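Local coordinates for probable outer membrane protein (Pseudomonas aeruginosa, PDB 3DWO) that is an outer-membrane beta-barrel channel of the FadL family that probably carries long-chain fatty acids or similar hydrophobic compounds across the outer membrane, at residues F152-N155 with S159-A162; D178-A183 with G251-G256; A201-K206 with L317-H322; G217-W220 with D226-G229. All blocks are in the same frame, centred on the assembly; numbering follows the deposited sequence.

Interaction 1: residues F152-N155 with S159-A162. With C8E ((hydroxyethyloxy)tri(ethyloxy)octane), chain H.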
# COMPACT_ATOMS: atom_id res chain seq x y z
N PHE A 152 17.27 0.16 -24.38
CA PHE A 152 17.83 0.23 -25.72
C PHE A 152 17.87 1.68 -26.20
O PHE A 152 16.84 2.34 -26.29
CB PHE A 152 17.00 -0.61 -26.69
CG PHE A 152 17.47 -0.52 -28.11
CD1 PHE A 152 16.75 0.22 -29.05
CD2 PHE A 152 18.63 -1.18 -28.52
CE1 PHE A 152 17.19 0.31 -30.38
CE2 PHE A 152 19.07 -1.10 -29.84
CZ PHE A 152 18.36 -0.35 -30.77
N LYS A 153 19.07 2.16 -26.49
CA LYS A 153 19.23 3.53 -26.97
C LYS A 153 18.98 3.61 -28.47
O LYS A 153 19.67 2.98 -29.27
CB LYS A 153 20.64 4.04 -26.64
CG LYS A 153 20.85 5.50 -27.01
CD LYS A 153 21.87 6.18 -26.11
CE LYS A 153 23.26 5.58 -26.27
NZ LYS A 153 24.25 6.28 -25.40
N VAL A 154 17.96 4.38 -28.86
CA VAL A 154 17.60 4.56 -30.26
C VAL A 154 18.43 5.68 -30.86
O VAL A 154 18.99 5.54 -31.95
CB VAL A 154 16.11 4.91 -30.41
CG1 VAL A 154 15.75 5.06 -31.88
CG2 VAL A 154 15.25 3.85 -29.75
N ASN A 155 18.49 6.80 -30.15
CA ASN A 155 19.26 7.98 -30.55
C ASN A 155 19.97 8.48 -29.31
O ASN A 155 19.90 7.86 -28.25
CB ASN A 155 18.35 9.11 -31.04
CG ASN A 155 17.57 8.74 -32.27
OD1 ASN A 155 18.13 8.20 -33.23
ND2 ASN A 155 16.28 9.05 -32.28
N SER A 159 15.38 6.81 -26.04
CA SER A 159 15.64 5.42 -25.69
C SER A 159 14.36 4.78 -25.18
O SER A 159 13.40 5.46 -24.82
CB SER A 159 16.71 5.32 -24.61
OG SER A 159 16.29 5.92 -23.39
N LEU A 160 14.35 3.45 -25.17
CA LEU A 160 13.20 2.69 -24.71
C LEU A 160 13.67 1.72 -23.64
O LEU A 160 14.86 1.44 -23.52
CB LEU A 160 12.58 1.93 -25.88
CG LEU A 160 12.17 2.81 -27.07
CD1 LEU A 160 11.67 1.94 -28.21
CD2 LEU A 160 11.11 3.80 -26.64
N GLY A 161 12.73 1.20 -22.86
CA GLY A 161 13.08 0.27 -21.81
C GLY A 161 11.94 -0.68 -21.51
O GLY A 161 10.78 -0.34 -21.71
N ALA A 162 12.27 -1.88 -21.04
CA ALA A 162 11.26 -2.87 -20.72
C ALA A 162 11.79 -3.78 -19.62
O ALA A 162 13.00 -4.01 -19.53
CB ALA A 162 10.92 -3.69 -21.96
C2 C8E H . 8.76 -8.13 -21.97
C3 C8E H . 9.60 -7.48 -20.96
C4 C8E H . 10.96 -7.54 -21.45
C5 C8E H . 11.87 -7.77 -20.30
C6 C8E H . 13.15 -8.26 -20.78
C7 C8E H . 14.01 -7.79 -19.72
C8 C8E H . 14.77 -8.93 -19.17
O9 C8E H . 15.09 -9.15 -17.82
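Ser159 sits against Lys153 in a beta hairpin, a non-hydrogen-bonded pair one residue along the ladder from the pair Phe152 and Leu160. The latter two form the hydrogen-bonded pair: Phe152 N reaches Leu160 O at 2.9 Å, and Leu160 N returns a bond to Phe152 O at 2.9 Å. Both are nearly straight, close to 170° at the hydrogen, and together they close the ring between Phe152 and Leu160 just before the turn.

Ser159 is the side chain to follow. Its CB lies 3.4 Å from Phe152 O and 3.9 Å from Lys153 CA, tucked close to the facing backbone. With chi1 at 64°, OG stands between the backbone N and the carbonyl carbon, and from there it forms a hydrogen bond with Ala35 O. A small hydroxyl side chain suits this buried place, since it packs against Ala38 and Phe39 and still satisfies a backbone carbonyl.

The face that carries Phe152 and Leu160 is apolar. Val154, a turn residue, points in toward Leu160, and its CG2 meets Leu160 CG at 4.2 Å. Phe152 has CG anti to its N (chi1 177°), which carries the ring away from Leu160 and to Phe110. Farther along, Ala162 CB meets C4 of a bound detergent at 3.9 Å, consistent with a lipid-facing surface.

The hairpin joins strands 138-153 and 158-177 of the barrel wall. Ser159 and Lys153 face Ala38 of the N-terminal region, while strand 201-220 continues the sheet beyond Ser159 and Leu160, meeting them through Val219 and Ala218.

Interaction 2: residues D178-A183 with G251-G256. With C8E ((hydroxyethyloxy)tri(ethyloxy)octane), chain C.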
# COMPACT_ATOMS: atom_id res chain seq x y z
N ASP A 178 -20.33 -11.33 14.04
CA ASP A 178 -21.42 -11.47 15.00
C ASP A 178 -22.54 -12.26 14.29
O ASP A 178 -23.41 -11.67 13.65
CB ASP A 178 -21.91 -10.06 15.37
CG ASP A 178 -22.96 -10.07 16.43
OD1 ASP A 178 -23.61 -11.12 16.62
OD2 ASP A 178 -23.16 -9.02 17.06
N LEU A 179 -22.50 -13.59 14.40
CA LEU A 179 -23.50 -14.45 13.74
C LEU A 179 -24.97 -14.10 14.02
O LEU A 179 -25.80 -14.18 13.12
CB LEU A 179 -23.28 -15.92 14.08
CG LEU A 179 -21.97 -16.62 13.70
CD1 LEU A 179 -22.26 -18.11 13.51
CD2 LEU A 179 -21.40 -16.06 12.42
N TYR A 180 -25.30 -13.77 15.26
CA TYR A 180 -26.68 -13.42 15.58
C TYR A 180 -27.10 -12.15 14.84
O TYR A 180 -28.23 -12.06 14.34
CB TYR A 180 -26.86 -13.21 17.09
CG TYR A 180 -27.25 -14.45 17.85
CD1 TYR A 180 -28.39 -15.17 17.50
CD2 TYR A 180 -26.48 -14.90 18.92
CE1 TYR A 180 -28.76 -16.32 18.20
CE2 TYR A 180 -26.84 -16.05 19.62
CZ TYR A 180 -27.98 -16.75 19.26
OH TYR A 180 -28.32 -17.89 19.94
N ALA A 181 -26.20 -11.18 14.78
CA ALA A 181 -26.48 -9.92 14.08
C ALA A 181 -26.65 -10.20 12.59
O ALA A 181 -27.52 -9.63 11.95
CB ALA A 181 -25.35 -8.92 14.30
N SER A 182 -25.83 -11.09 12.05
CA SER A 182 -25.92 -11.45 10.64
C SER A 182 -27.25 -12.14 10.34
O SER A 182 -27.88 -11.87 9.31
CB SER A 182 -24.77 -12.37 10.25
OG SER A 182 -23.55 -11.68 10.36
N ALA A 183 -27.67 -13.03 11.24
CA ALA A 183 -28.93 -13.76 11.09
C ALA A 183 -30.13 -12.81 11.08
O ALA A 183 -31.01 -12.92 10.23
CB ALA A 183 -29.10 -14.78 12.23
N GLY A 251 -18.33 -18.83 23.96
CA GLY A 251 -18.92 -19.76 24.90
C GLY A 251 -19.57 -20.85 24.06
O GLY A 251 -20.48 -21.54 24.51
N GLY A 252 -19.11 -20.99 22.82
CA GLY A 252 -19.64 -22.02 21.93
C GLY A 252 -20.76 -21.63 20.97
O GLY A 252 -21.19 -22.47 20.17
N LEU A 253 -21.24 -20.40 21.04
CA LEU A 253 -22.33 -19.96 20.15
C LEU A 253 -21.99 -20.07 18.68
O LEU A 253 -22.73 -20.68 17.91
CB LEU A 253 -22.73 -18.51 20.45
CG LEU A 253 -23.43 -18.25 21.78
CD1 LEU A 253 -23.74 -16.77 21.92
CD2 LEU A 253 -24.72 -19.07 21.85
N THR A 254 -20.88 -19.46 18.28
CA THR A 254 -20.47 -19.48 16.89
C THR A 254 -20.25 -20.88 16.33
O THR A 254 -20.78 -21.22 15.28
CB THR A 254 -19.20 -18.63 16.67
OG1 THR A 254 -19.52 -17.25 16.89
CG2 THR A 254 -18.68 -18.79 15.25
N GLU A 255 -19.48 -21.70 17.04
CA GLU A 255 -19.21 -23.05 16.56
C GLU A 255 -20.49 -23.87 16.52
O GLU A 255 -20.68 -24.67 15.61
CB GLU A 255 -18.17 -23.74 17.45
CG GLU A 255 -17.56 -24.98 16.80
CD GLU A 255 -16.32 -25.50 17.53
OE1 GLU A 255 -15.60 -26.34 16.95
OE2 GLU A 255 -16.05 -25.08 18.67
N GLY A 256 -21.36 -23.67 17.51
CA GLY A 256 -22.61 -24.41 17.54
C GLY A 256 -23.44 -24.11 16.30
O GLY A 256 -24.03 -25.01 15.70
C1 C8E C . -17.72 -13.50 6.47
C2 C8E C . -19.14 -13.78 6.34
C3 C8E C . -19.76 -14.30 7.55
C4 C8E C . -21.13 -14.66 7.21
C5 C8E C . -21.85 -14.98 8.46
C6 C8E C . -23.24 -15.23 8.18
C7 C8E C . -23.67 -15.76 9.46
C8 C8E C . -25.08 -16.14 9.33
O9 C8E C . -25.96 -16.64 10.33
C10 C8E C . -25.65 -17.85 10.99
C11 C8E C . -26.79 -18.08 11.92
O12 C8E C . -26.37 -18.03 13.29
C13 C8E C . -27.48 -18.02 14.23
C14 C8E C . -27.38 -18.02 15.79
O15 C8E C . -26.25 -17.84 16.70
C16 C8E C . -25.65 -19.11 17.01
C17 C8E C . -26.23 -19.84 18.24
O18 C8E C . -26.23 -21.27 18.37
C19 C8E C . -27.43 -21.89 17.83
C20 C8E C . -27.54 -23.41 17.47
O21 C8E C . -28.56 -23.82 16.56
O HOH W 1 -20.18 -14.73 15.95
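Leu179 and Tyr180 meet Thr254 and Leu253 in a mainly apolar contact, with one bridging water, between two short helices, 179-184 and 253-259, which lie in the loops at one end of the FadL-type beta barrel. Helix 179-184 follows strand 158-177 almost at once, helix 253-259 follows strand 226-248 after a short turn, and a detergent molecule runs between them.

Both helices start here with an N-cap. Asp178 OD1 accepts from Ala181 N at 3.2 Å, from above the carboxylate plane, while its OD2 is held by Ser197 N. On the other side Gly252 holds the cap position with a positive phi of 95°, a conformation in which a CB would press on the preceding carbonyl.

The side chains cross at about right angles. Leu179 CD1 lies 4.0 Å from Thr254 CG2, so leucine supplies the reach and threonine a small methyl. Thr254 OG1 also faces the leucine, 4.1 Å from Leu179 CG, and is bound by Asp250 and by the water, which donates to it and accepts from Leu179 N, bridging the two helix starts. Leu253 CD1 comes in at the edge of the Tyr180 ring, in its plane, 3.9 Å from CE2.

An aromatic ring suits this spot because it offers an edge to leucine and a flat face to the detergent: C8E O15 sits over the ring centre, 3.2 Å above its plane.

Interaction 3: residues A201-K206 with L317-H322. With C8E ((hydroxyethyloxy)tri(ethyloxy)octane), chain D; SO4 (sulfate ion), chain B.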
# COMPACT_ATOMS: atom_id res chain seq x y z
N ALA A 201 -16.81 -13.97 17.13
CA ALA A 201 -15.67 -14.78 16.74
C ALA A 201 -14.78 -13.93 15.85
O ALA A 201 -15.27 -13.09 15.09
CB ALA A 201 -16.15 -16.01 15.99
N LEU A 202 -13.47 -14.12 15.97
CA LEU A 202 -12.54 -13.36 15.15
C LEU A 202 -12.27 -14.12 13.87
O LEU A 202 -11.73 -15.24 13.88
CB LEU A 202 -11.23 -13.14 15.90
CG LEU A 202 -10.21 -12.28 15.13
CD1 LEU A 202 -10.68 -10.83 15.12
CD2 LEU A 202 -8.84 -12.39 15.79
N MET A 203 -12.68 -13.52 12.75
CA MET A 203 -12.45 -14.09 11.44
C MET A 203 -11.01 -13.72 11.07
O MET A 203 -10.62 -12.57 11.23
CB MET A 203 -13.43 -13.48 10.44
CG MET A 203 -13.04 -13.67 8.99
SD MET A 203 -13.13 -15.39 8.51
CE MET A 203 -14.68 -15.39 7.63
N ARG A 204 -10.23 -14.68 10.59
CA ARG A 204 -8.84 -14.44 10.21
C ARG A 204 -8.54 -14.99 8.83
O ARG A 204 -8.78 -16.17 8.55
CB ARG A 204 -7.89 -15.10 11.23
CG ARG A 204 -8.04 -14.54 12.65
CD ARG A 204 -7.01 -15.13 13.62
NE ARG A 204 -7.24 -16.54 13.90
CZ ARG A 204 -6.70 -17.20 14.92
NH1 ARG A 204 -5.91 -16.57 15.78
NH2 ARG A 204 -6.96 -18.50 15.10
N VAL A 205 -8.01 -14.15 7.95
CA VAL A 205 -7.68 -14.56 6.59
C VAL A 205 -6.20 -14.32 6.33
O VAL A 205 -5.70 -13.21 6.49
CB VAL A 205 -8.52 -13.77 5.55
CG1 VAL A 205 -8.33 -14.37 4.16
CG2 VAL A 205 -9.99 -13.79 5.94
N LYS A 206 -5.50 -15.38 5.92
CA LYS A 206 -4.07 -15.30 5.63
C LYS A 206 -3.85 -15.86 4.23
O LYS A 206 -4.09 -17.04 3.98
CB LYS A 206 -3.29 -16.12 6.66
CG LYS A 206 -1.81 -16.23 6.36
CD LYS A 206 -1.04 -15.05 6.91
CE LYS A 206 -0.75 -15.25 8.40
NZ LYS A 206 0.16 -16.41 8.64
N LEU A 317 -13.25 -6.29 -2.50
CA LEU A 317 -12.39 -7.27 -1.85
C LEU A 317 -13.32 -8.44 -1.65
O LEU A 317 -14.27 -8.36 -0.86
CB LEU A 317 -11.90 -6.77 -0.49
CG LEU A 317 -10.42 -6.96 -0.11
CD1 LEU A 317 -10.31 -6.96 1.41
CD2 LEU A 317 -9.86 -8.25 -0.67
N THR A 318 -13.08 -9.53 -2.36
CA THR A 318 -13.96 -10.67 -2.23
C THR A 318 -13.27 -11.91 -1.69
O THR A 318 -12.35 -12.45 -2.30
CB THR A 318 -14.61 -11.02 -3.57
OG1 THR A 318 -15.22 -9.85 -4.11
CG2 THR A 318 -15.67 -12.10 -3.38
N LEU A 319 -13.74 -12.37 -0.53
CA LEU A 319 -13.19 -13.58 0.05
C LEU A 319 -13.94 -14.73 -0.56
O LEU A 319 -15.17 -14.75 -0.57
CB LEU A 319 -13.38 -13.60 1.57
CG LEU A 319 -13.07 -14.97 2.18
CD1 LEU A 319 -11.60 -15.33 1.95
CD2 LEU A 319 -13.39 -14.97 3.67
N LYS A 320 -13.20 -15.69 -1.10
CA LYS A 320 -13.80 -16.86 -1.70
C LYS A 320 -13.23 -18.10 -1.02
O LYS A 320 -12.14 -18.06 -0.45
CB LYS A 320 -13.52 -16.91 -3.20
CG LYS A 320 -14.23 -15.82 -4.00
CD LYS A 320 -14.04 -16.02 -5.50
CE LYS A 320 -14.73 -14.93 -6.30
NZ LYS A 320 -14.51 -15.08 -7.77
N SER A 321 -13.99 -19.18 -1.07
CA SER A 321 -13.59 -20.45 -0.49
C SER A 321 -14.10 -21.52 -1.44
O SER A 321 -15.31 -21.61 -1.67
CB SER A 321 -14.21 -20.62 0.89
OG SER A 321 -13.76 -21.81 1.51
N HIS A 322 -13.19 -22.30 -2.01
CA HIS A 322 -13.56 -23.36 -2.95
C HIS A 322 -14.30 -22.76 -4.15
O HIS A 322 -15.31 -23.30 -4.61
CB HIS A 322 -14.44 -24.41 -2.27
CG HIS A 322 -13.80 -25.04 -1.07
ND1 HIS A 322 -14.31 -24.92 0.20
CD2 HIS A 322 -12.66 -25.78 -0.96
CE1 HIS A 322 -13.52 -25.55 1.05
NE2 HIS A 322 -12.51 -26.08 0.38
C1 C8E D . -10.41 1.65 2.19
C2 C8E D . -10.13 0.31 2.68
C3 C8E D . -9.67 -0.65 1.68
C4 C8E D . -9.34 -1.88 2.37
C5 C8E D . -8.43 -2.68 1.52
C6 C8E D . -7.72 -3.66 2.33
C7 C8E D . -7.36 -4.62 1.30
C8 C8E D . -5.99 -5.13 1.57
O9 C8E D . -5.58 -6.49 1.61
C10 C8E D . -6.17 -7.35 2.56
C11 C8E D . -5.54 -8.69 2.34
O12 C8E D . -6.36 -9.51 1.49
C13 C8E D . -6.96 -10.68 2.13
C14 C8E D . -8.28 -10.71 2.95
O15 C8E D . -9.47 -11.56 2.85
C16 C8E D . -10.46 -11.01 1.97
C17 C8E D . -11.49 -10.09 2.65
O18 C8E D . -11.71 -10.07 4.08
C19 C8E D . -12.72 -11.00 4.53
C20 C8E D . -13.99 -10.56 5.35
O21 C8E D . -13.94 -10.62 6.79
S SO4 B . -11.33 -14.80 -9.32
O1 SO4 B . -12.29 -15.31 -10.33
O2 SO4 B . -11.70 -13.42 -8.96
O3 SO4 B . -9.97 -14.83 -9.90
O4 SO4 B . -11.38 -15.65 -8.12
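Val205 and Leu319 face each other with CA atoms 8.6 Å apart, too far for strands 201-220 and 316-321 to pair here, so side chains alone bridge the space between the two backbones. Leu319 does the work from its strand. Its CD1 lies 4.1 Å from Val205 CG1, and its CD2 meets Met203 CE at 4.2 Å, the two side chains reaching toward each other tip to tip. Methionine suits this span: CG is anti to the backbone N (chi1 163°), and bends farther along the flexible chain bring the methyl to Leu319.

A detergent occupies the neighbouring space with its polyether head. O15 of that C8E is 3.3 Å from Val205 CG1, while C16 lies 3.9 Å from Leu319 CB and C17 lies 3.6 Å from Leu317 CD1; Gln175 is its polar partner. Lys320, next along the strand, extends the other way and makes a weak hydrogen bond from NZ to a sulfate oxygen, O4, at 3.2 Å; Arg281 also binds that ion, probably a crystallisation additive.

The contacts of Val205, Met203 and Leu319 are non-directional and could suit varied apolar groups, consistent with a channel for hydrophobic compounds.

Interaction 4: residues G217-W220 with D226-G229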
# COMPACT_ATOMS: atom_id res chain seq x y z
N GLY A 217 9.19 1.82 -20.56
CA GLY A 217 9.37 3.26 -20.49
C GLY A 217 10.09 3.84 -21.69
O GLY A 217 10.66 3.12 -22.52
N ALA A 218 10.07 5.16 -21.78
CA ALA A 218 10.72 5.87 -22.86
C ALA A 218 11.28 7.16 -22.30
O ALA A 218 10.69 7.77 -21.40
CB ALA A 218 9.71 6.17 -23.96
N VAL A 219 12.44 7.57 -22.81
CA VAL A 219 13.08 8.80 -22.37
C VAL A 219 13.44 9.63 -23.60
O VAL A 219 13.88 9.09 -24.62
CB VAL A 219 14.36 8.52 -21.56
CG1 VAL A 219 15.14 9.81 -21.37
CG2 VAL A 219 13.99 7.93 -20.21
N TRP A 220 13.24 10.94 -23.49
CA TRP A 220 13.52 11.86 -24.57
C TRP A 220 14.28 13.07 -24.03
O TRP A 220 13.77 13.80 -23.18
CB TRP A 220 12.21 12.30 -25.23
CG TRP A 220 12.36 13.29 -26.34
CD1 TRP A 220 13.29 13.26 -27.35
CD2 TRP A 220 11.51 14.41 -26.61
NE1 TRP A 220 13.07 14.29 -28.22
CE2 TRP A 220 11.98 15.01 -27.80
CE3 TRP A 220 10.40 14.96 -25.97
CZ2 TRP A 220 11.38 16.15 -28.36
CZ3 TRP A 220 9.79 16.09 -26.52
CH2 TRP A 220 10.29 16.67 -27.71
N ASP A 226 17.07 19.35 -20.81
CA ASP A 226 15.80 18.76 -20.43
C ASP A 226 15.74 17.27 -20.71
O ASP A 226 16.14 16.81 -21.77
CB ASP A 226 14.66 19.46 -21.18
CG ASP A 226 14.65 20.95 -20.95
OD1 ASP A 226 14.48 21.38 -19.79
OD2 ASP A 226 14.82 21.71 -21.93
N THR A 227 15.23 16.53 -19.73
CA THR A 227 15.08 15.09 -19.86
C THR A 227 13.63 14.79 -19.53
O THR A 227 13.18 15.03 -18.41
CB THR A 227 16.00 14.34 -18.88
OG1 THR A 227 17.36 14.71 -19.11
CG2 THR A 227 15.86 12.84 -19.08
N LEU A 228 12.90 14.28 -20.51
CA LEU A 228 11.50 13.93 -20.32
C LEU A 228 11.38 12.42 -20.29
O LEU A 228 12.13 11.72 -20.96
CB LEU A 228 10.66 14.49 -21.47
CG LEU A 228 10.52 16.01 -21.56
CD1 LEU A 228 9.69 16.36 -22.79
CD2 LEU A 228 9.84 16.54 -20.31
N GLY A 229 10.44 11.93 -19.50
CA GLY A 229 10.27 10.49 -19.41
C GLY A 229 8.84 10.05 -19.20
O GLY A 229 8.05 10.70 -18.51
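Trp220 and Leu228 lie side by side and point the same way, on one face of an antiparallel hairpin. CG of Trp220 is anti to its backbone N (chi1 178°), and this sets the six-membered part of the indole beside the leucine: CE3 is 3.5 Å from Leu228 CD1, and the methyl approaches the ring obliquely. Their backbones form a hydrogen-bonded pair, with Trp220 N to Leu228 O at 2.9 Å and Leu228 N to Trp220 O at 2.8 Å. A broad indole and a leucine here would suit a lipid-facing surface of a membrane barrel.

On the other face, Val219 and Thr227 meet at a slant, CG1 to CG2 at 3.9 Å. Val219 faces Gly229 directly in a non-hydrogen-bonded pair, CA to CA 4.4 Å; the bare glycine leaves the branched valine without a side chain across from it, and Gly229 CA can come within 3.4 Å of Ala218 O in a CA-H...O contact.

Strands 201-220 and 226-248 thus join in the barrel wall. Asp226 hydrogen-bonds Thr223 and the indole NE1 of Trp292. Strand 158-177 borders Trp220 and Val219 through Phe158 and Ser159, strand 287-295 lies against Leu228 with Trp292, and Val219 packs inward on Leu22, Ala35 and Ala36.

The contacts fall into two groups on opposite sides of the chain's centre. Interactions 1 and 4 are adjoining hairpins, with centres about 10 Å apart, sewn together by a probable hydrogen bond from Gly161 N to Gly217 O (2.8 Å) and by Leu160 CD2 on Ala218 CB (3.8 Å); both turn an inner face to Ala35. Interactions 2 and 3, their centres about 16 Å apart, touch where Thr254 OG1 packs on Ala201 CB at 3.7 Å. The octyl tail of interaction 2's detergent also links them, its C1 3.8 Å from Met203 CE; interaction 3 has a second detergent between its segments. Strand 201-220 serves interactions 3 and 4, whose centres are about 44 Å apart.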